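PDB 4OXI: enterobactin synthetase component F-related protein from Vibrio cholerae serotype O1, which probably activates glycine with ATP as glycyl-adenylate, serving as the adenylation domain AlmE of a lipopolysaccharide-modification pathway that confers resistance to antimicrobial peptides. Local coordinates for residues Leu103-Leu108 / Asp151-Ser156; Ser510-Phe515 / Phe539-Trp544. All coordinates share one frame; numbering follows the deposited sequence.

Contact 1: residues Leu103-Leu108 / Asp151-Ser156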
loop_
_atom_site.group_PDB
_atom_site.type_symbol
_atom_site.label_atom_id
_atom_site.label_comp_id
_atom_site.label_asym_id
_atom_site.label_seq_id
_atom_site.Cartn_x
_atom_site.Cartn_y
_atom_site.Cartn_z
ATOM N N LEU A 103 -4.052 8.118 12.394
ATOM C CA LEU A 103 -4.048 7.008 13.347
ATOM C C LEU A 103 -5.328 6.184 13.179
ATOM O O LEU A 103 -5.352 4.965 13.382
ATOM C CB LEU A 103 -3.957 7.550 14.785
ATOM C CG LEU A 103 -3.771 6.560 15.946
ATOM C CD1 LEU A 103 -2.389 5.924 15.908
ATOM C CD2 LEU A 103 -3.999 7.263 17.286
ATOM N N SER A 104 -6.397 6.870 12.814
ATOM C CA SER A 104 -7.672 6.229 12.526
ATOM C C SER A 104 -7.500 5.192 11.422
ATOM O O SER A 104 -6.754 5.426 10.462
ATOM C CB SER A 104 -8.667 7.296 12.078
ATOM O OG SER A 104 -9.801 6.684 11.491
ATOM N N VAL A 105 -8.171 4.049 11.556
ATOM C CA VAL A 105 -8.159 3.020 10.515
ATOM C C VAL A 105 -9.554 2.445 10.253
ATOM O O VAL A 105 -10.346 2.306 11.179
ATOM C CB VAL A 105 -7.188 1.860 10.860
ATOM C CG1 VAL A 105 -5.750 2.359 10.858
ATOM C CG2 VAL A 105 -7.548 1.232 12.208
ATOM N N ARG A 106 -9.838 2.125 8.984
ATOM C CA ARG A 106 -11.107 1.506 8.566
ATOM C C ARG A 106 -12.303 2.199 9.163
ATOM O O ARG A 106 -13.252 1.560 9.621
ATOM C CB ARG A 106 -11.135 0.003 8.883
ATOM C CG ARG A 106 -10.145 -0.764 7.997
ATOM C CD ARG A 106 -10.154 -2.268 8.187
ATOM N NE ARG A 106 -8.950 -2.817 7.563
ATOM C CZ ARG A 106 -8.802 -3.022 6.255
ATOM N NH1 ARG A 106 -9.800 -2.756 5.409
ATOM N NH2 ARG A 106 -7.652 -3.503 5.796
ATOM N N ASP A 107 -12.236 3.520 9.162
ATOM C CA ASP A 107 -13.218 4.333 9.838
ATOM C C ASP A 107 -13.384 5.625 9.040
ATOM O O ASP A 107 -12.456 6.051 8.336
ATOM C CB ASP A 107 -12.721 4.646 11.248
ATOM C CG ASP A 107 -13.724 5.455 12.056
ATOM O OD1 ASP A 107 -14.528 4.831 12.787
ATOM O OD2 ASP A 107 -13.723 6.708 11.958
ATOM N N LEU A 108 -14.553 6.245 9.150
ATOM C CA LEU A 108 -14.857 7.465 8.410
ATOM C C LEU A 108 -13.763 8.527 8.537
ATOM O O LEU A 108 -13.427 9.211 7.558
ATOM C CB LEU A 108 -16.174 8.041 8.918
ATOM C CG LEU A 108 -16.485 9.479 8.508
ATOM C CD1 LEU A 108 -16.741 9.538 7.003
ATOM C CD2 LEU A 108 -17.686 10.012 9.304
ATOM N N ASP A 151 -9.785 8.981 15.911
ATOM C CA ASP A 151 -11.224 8.746 16.088
ATOM C C ASP A 151 -11.424 8.052 17.427
ATOM O O ASP A 151 -10.442 7.735 18.099
ATOM C CB ASP A 151 -11.788 7.880 14.960
ATOM C CG ASP A 151 -11.101 6.509 14.865
ATOM O OD1 ASP A 151 -10.662 5.953 15.894
ATOM O OD2 ASP A 151 -10.998 5.967 13.745
ATOM N N ALA A 152 -12.672 7.774 17.791
ATOM C CA ALA A 152 -12.985 7.194 19.102
ATOM C C ALA A 152 -12.287 5.859 19.382
ATOM O O ALA A 152 -11.863 5.601 20.508
ATOM C CB ALA A 152 -14.492 7.049 19.262
ATOM N N GLN A 153 -12.146 5.020 18.363
ATOM C CA GLN A 153 -11.523 3.714 18.545
ATOM C C GLN A 153 -10.031 3.817 18.910
ATOM O O GLN A 153 -9.469 2.912 19.538
ATOM C CB GLN A 153 -11.752 2.846 17.290
ATOM C CG GLN A 153 -10.805 1.665 17.137
ATOM C CD GLN A 153 -11.106 0.808 15.899
ATOM O OE1 GLN A 153 -12.179 0.918 15.299
ATOM N NE2 GLN A 153 -10.155 -0.052 15.522
ATOM N N GLN A 154 -9.390 4.928 18.549
ATOM C CA GLN A 154 -7.941 5.058 18.760
ATOM C C GLN A 154 -7.530 5.860 20.009
ATOM O O GLN A 154 -6.340 6.068 20.250
ATOM C CB GLN A 154 -7.298 5.696 17.523
ATOM C CG GLN A 154 -7.577 4.942 16.227
ATOM C CD GLN A 154 -6.881 3.598 16.201
ATOM O OE1 GLN A 154 -5.821 3.421 16.805
ATOM N NE2 GLN A 154 -7.477 2.641 15.518
ATOM N N LEU A 155 -8.497 6.332 20.785
ATOM C CA LEU A 155 -8.181 7.204 21.917
ATOM C C LEU A 155 -7.245 6.553 22.936
ATOM O O LEU A 155 -6.362 7.212 23.492
ATOM C CB LEU A 155 -9.452 7.693 22.601
ATOM C CG LEU A 155 -10.340 8.603 21.753
ATOM C CD1 LEU A 155 -11.519 9.127 22.576
ATOM C CD2 LEU A 155 -9.545 9.749 21.145
ATOM N N SER A 156 -7.419 5.259 23.168
ATOM C CA SER A 156 -6.534 4.541 24.081
ATOM C C SER A 156 -5.082 4.504 23.583
ATOM O O SER A 156 -4.157 4.751 24.359
ATOM C CB SER A 156 -7.084 3.134 24.356
ATOM O OG SER A 156 -6.040 2.178 24.384
HETATM O O HOH W 1 -9.991 3.512 13.776
#
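S104 and D151 form the direct hydrogen bond between two loops that follow neighbouring strands, 99-102 and 147-149, of a parallel sheet. S104 OG donates to D151 OD2 at 2.7 Å, reaching the oxygen from above the carboxylate plane, 39° out of it. With CG between its own N and carbonyl carbon (chi1 59°), D151 also turns OD1 back to accept a weak bond from Q154 N.

A water adds a second link. It takes hydrogens from V105 N at 2.9 Å and Q154 NE2 at 3.2 Å and gives one to D151 OD2, which thus has two donors.

Van der Waals contact centres on Q154: L103 CD2 lies 3.7 Å from Q154 CB, and V105 CG2 3.6 Å from Q154 NE2. The other amide atom, OE1, accepts from R157.

Against these attractions stands a pair of like charges: D107 OD2 comes within 3.3 Å of D151 OD2, the side chains coming from opposite directions and their carboxylate planes 60° apart. D107 has other partners, a salt bridge from OD1 to K72 and an N-cap bond from A109 N to OD2, which would partly offset this.

The serine, the water, K72 and the start of helix 108-119 would probably together offset the closeness of the two acidic groups where the strand-to-helix loops meet.

Contact 2: residues Ser510-Phe515 / Phe539-Trp544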
loop_
_atom_site.group_PDB
_atom_site.type_symbol
_atom_site.label_atom_id
_atom_site.label_comp_id
_atom_site.label_asym_id
_atom_site.label_seq_id
_atom_site.Cartn_x
_atom_site.Cartn_y
_atom_site.Cartn_z
ATOM N N SER A 510 2.466 -17.588 5.128
ATOM C CA SER A 510 1.558 -16.909 6.050
ATOM C C SER A 510 2.259 -16.470 7.335
ATOM O O SER A 510 1.658 -15.790 8.175
ATOM C CB SER A 510 0.363 -17.812 6.391
ATOM O OG SER A 510 0.798 -19.088 6.844
ATOM N N GLY A 511 3.524 -16.862 7.489
ATOM C CA GLY A 511 4.271 -16.574 8.709
ATOM C C GLY A 511 5.759 -16.843 8.552
ATOM O O GLY A 511 6.226 -17.194 7.456
ATOM N N THR A 512 6.507 -16.666 9.642
ATOM C CA THR A 512 7.937 -16.999 9.675
ATOM C C THR A 512 8.240 -17.935 10.843
ATOM O O THR A 512 7.484 -17.990 11.814
ATOM C CB THR A 512 8.835 -15.742 9.849
ATOM O OG1 THR A 512 8.528 -15.089 11.093
ATOM C CG2 THR A 512 8.646 -14.767 8.683
ATOM N N VAL A 513 9.346 -18.667 10.750
ATOM C CA VAL A 513 9.858 -19.386 11.909
ATOM C C VAL A 513 11.333 -19.043 12.110
ATOM O O VAL A 513 12.037 -18.681 11.158
ATOM C CB VAL A 513 9.667 -20.933 11.809
ATOM C CG1 VAL A 513 8.213 -21.289 11.567
ATOM C CG2 VAL A 513 10.529 -21.504 10.730
ATOM N N ALA A 514 11.802 -19.144 13.351
ATOM C CA ALA A 514 13.186 -18.805 13.648
ATOM C C ALA A 514 14.006 -20.041 14.042
ATOM O O ALA A 514 13.526 -20.893 14.790
ATOM C CB ALA A 514 13.239 -17.743 14.733
ATOM N N PHE A 515 15.225 -20.138 13.512
ATOM C CA PHE A 515 16.213 -21.117 13.966
ATOM C C PHE A 515 17.350 -20.387 14.652
ATOM O O PHE A 515 17.921 -19.447 14.092
ATOM C CB PHE A 515 16.787 -21.916 12.796
ATOM C CG PHE A 515 15.791 -22.814 12.130
ATOM C CD1 PHE A 515 15.684 -24.147 12.505
ATOM C CD2 PHE A 515 14.952 -22.328 11.131
ATOM C CE1 PHE A 515 14.766 -24.985 11.899
ATOM C CE2 PHE A 515 14.022 -23.166 10.514
ATOM C CZ PHE A 515 13.934 -24.498 10.901
ATOM N N PHE A 539 5.106 -10.422 11.384
ATOM C CA PHE A 539 6.482 -10.791 11.117
ATOM C C PHE A 539 7.139 -11.540 12.283
ATOM O O PHE A 539 8.198 -12.150 12.105
ATOM C CB PHE A 539 7.281 -9.540 10.755
ATOM C CG PHE A 539 6.674 -8.746 9.625
ATOM C CD1 PHE A 539 6.064 -9.391 8.547
ATOM C CD2 PHE A 539 6.697 -7.355 9.644
ATOM C CE1 PHE A 539 5.491 -8.651 7.503
ATOM C CE2 PHE A 539 6.122 -6.607 8.608
ATOM C CZ PHE A 539 5.522 -7.255 7.536
ATOM N N VAL A 540 6.523 -11.502 13.466
ATOM C CA VAL A 540 7.104 -12.191 14.622
ATOM C C VAL A 540 7.069 -13.701 14.383
ATOM O O VAL A 540 6.010 -14.258 14.068
ATOM C CB VAL A 540 6.388 -11.848 15.938
ATOM C CG1 VAL A 540 7.006 -12.611 17.094
ATOM C CG2 VAL A 540 6.470 -10.357 16.221
ATOM N N PRO A 541 8.236 -14.364 14.498
ATOM C CA PRO A 541 8.301 -15.816 14.269
ATOM C C PRO A 541 7.329 -16.550 15.191
ATOM O O PRO A 541 7.251 -16.221 16.379
ATOM C CB PRO A 541 9.758 -16.161 14.613
ATOM C CG PRO A 541 10.509 -14.862 14.381
ATOM C CD PRO A 541 9.551 -13.792 14.845
ATOM N N LYS A 542 6.579 -17.496 14.629
ATOM C CA LYS A 542 5.541 -18.223 15.358
ATOM C C LYS A 542 6.088 -19.522 15.925
ATOM O O LYS A 542 5.490 -20.118 16.812
ATOM C CB LYS A 542 4.348 -18.544 14.441
ATOM C CG LYS A 542 3.697 -17.339 13.786
ATOM C CD LYS A 542 3.453 -16.239 14.807
ATOM C CE LYS A 542 2.915 -14.970 14.144
ATOM N NZ LYS A 542 3.233 -13.780 14.988
ATOM N N ARG A 543 7.216 -19.969 15.392
ATOM C CA ARG A 543 7.869 -21.174 15.888
ATOM C C ARG A 543 9.366 -20.947 15.976
ATOM O O ARG A 543 9.960 -20.298 15.108
ATOM C CB ARG A 543 7.600 -22.360 14.973
ATOM C CG ARG A 543 6.184 -22.881 14.995
ATOM C CD ARG A 543 5.991 -23.857 13.846
ATOM N NE ARG A 543 4.773 -24.640 13.997
ATOM C CZ ARG A 543 4.752 -25.909 14.391
ATOM N NH1 ARG A 543 5.889 -26.541 14.670
ATOM N NH2 ARG A 543 3.592 -26.546 14.501
ATOM N N TRP A 544 9.966 -21.498 17.023
ATOM C CA TRP A 544 11.375 -21.299 17.324
ATOM C C TRP A 544 12.058 -22.654 17.451
ATOM O O TRP A 544 11.542 -23.553 18.113
ATOM C CB TRP A 544 11.498 -20.517 18.626
ATOM C CG TRP A 544 10.817 -19.205 18.549
ATOM C CD1 TRP A 544 9.470 -18.980 18.506
ATOM C CD2 TRP A 544 11.443 -17.916 18.497
ATOM N NE1 TRP A 544 9.220 -17.627 18.422
ATOM C CE2 TRP A 544 10.416 -16.954 18.419
ATOM C CE3 TRP A 544 12.770 -17.482 18.514
ATOM C CZ2 TRP A 544 10.680 -15.586 18.360
ATOM C CZ3 TRP A 544 13.027 -16.122 18.457
ATOM C CH2 TRP A 544 11.992 -15.193 18.381
HETATM O O HOH W 2 5.573 -14.742 11.698
#
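T512 meets F539 through its hydroxyl: OG1 donates to F539 O at 3.1 Å from above the carbonyl plane. That reach depends on chi1 of 61°, which sets OG1 between the backbone N and carbonyl carbon and against P541 CA. At the same end of the pairing a water accepts from T512 N.

Strands 512-516 and 543-546 run parallel as the two strands of a beta-alpha-beta unit whose connection includes helix 524-531. K542 N donates to T512 O at 3.0 Å, and A514 N to R543 O at 2.8 Å, both nearly straight.

Side chains leave the sheet on two faces. On one, V513 and R543 lie side by side, V513 CG1 3.6 Å from R543 CB; the extended arginine places NH1 in a hydrogen bond with Y545 OH, and L567 of helix 560-568 packs on V513. On the other, A514 CB sits over the six-membered ring of W544 in a CH-pi contact, 4.2 Å from the centroid and 25° off the normal. P541 CB lies over the same indole face and also touches A514 CB, at 3.8 Å. A weak bond from W544 NE1 to P541 O ties the indole back to its own segment.

K542 instead folds back along the chain, bent at chi2 (-47°), and NZ binds V540 O and P537 O.

The T512 hydroxyl and the backbone bonds thus hold segment 539-544 beside strand 512-516, while alanine, proline and indole pack together on the face where I483 and V487 of helix 480-491 touch P541 and W544.

Overall arrangement
The contacts belong to different sheets, their centres 29 Å apart and their nearest atoms about 14 Å apart, and follow one another along the chain. Contact 1 is partly buried and joins loops beyond the ends of two adjacent parallel strands, whereas contact 2 is buried and pairs the strands themselves within a three-stranded sheet. Chemistry follows place: side-chain carboxylates, an amide and a water that bridges the segments dominate 103-108/151-156, but backbone bonds and apolar packing dominate 510-515/539-544. In contact 2 the F539 side chain lies about 9 Å from the bound glycyl-adenosine-5'-phosphate.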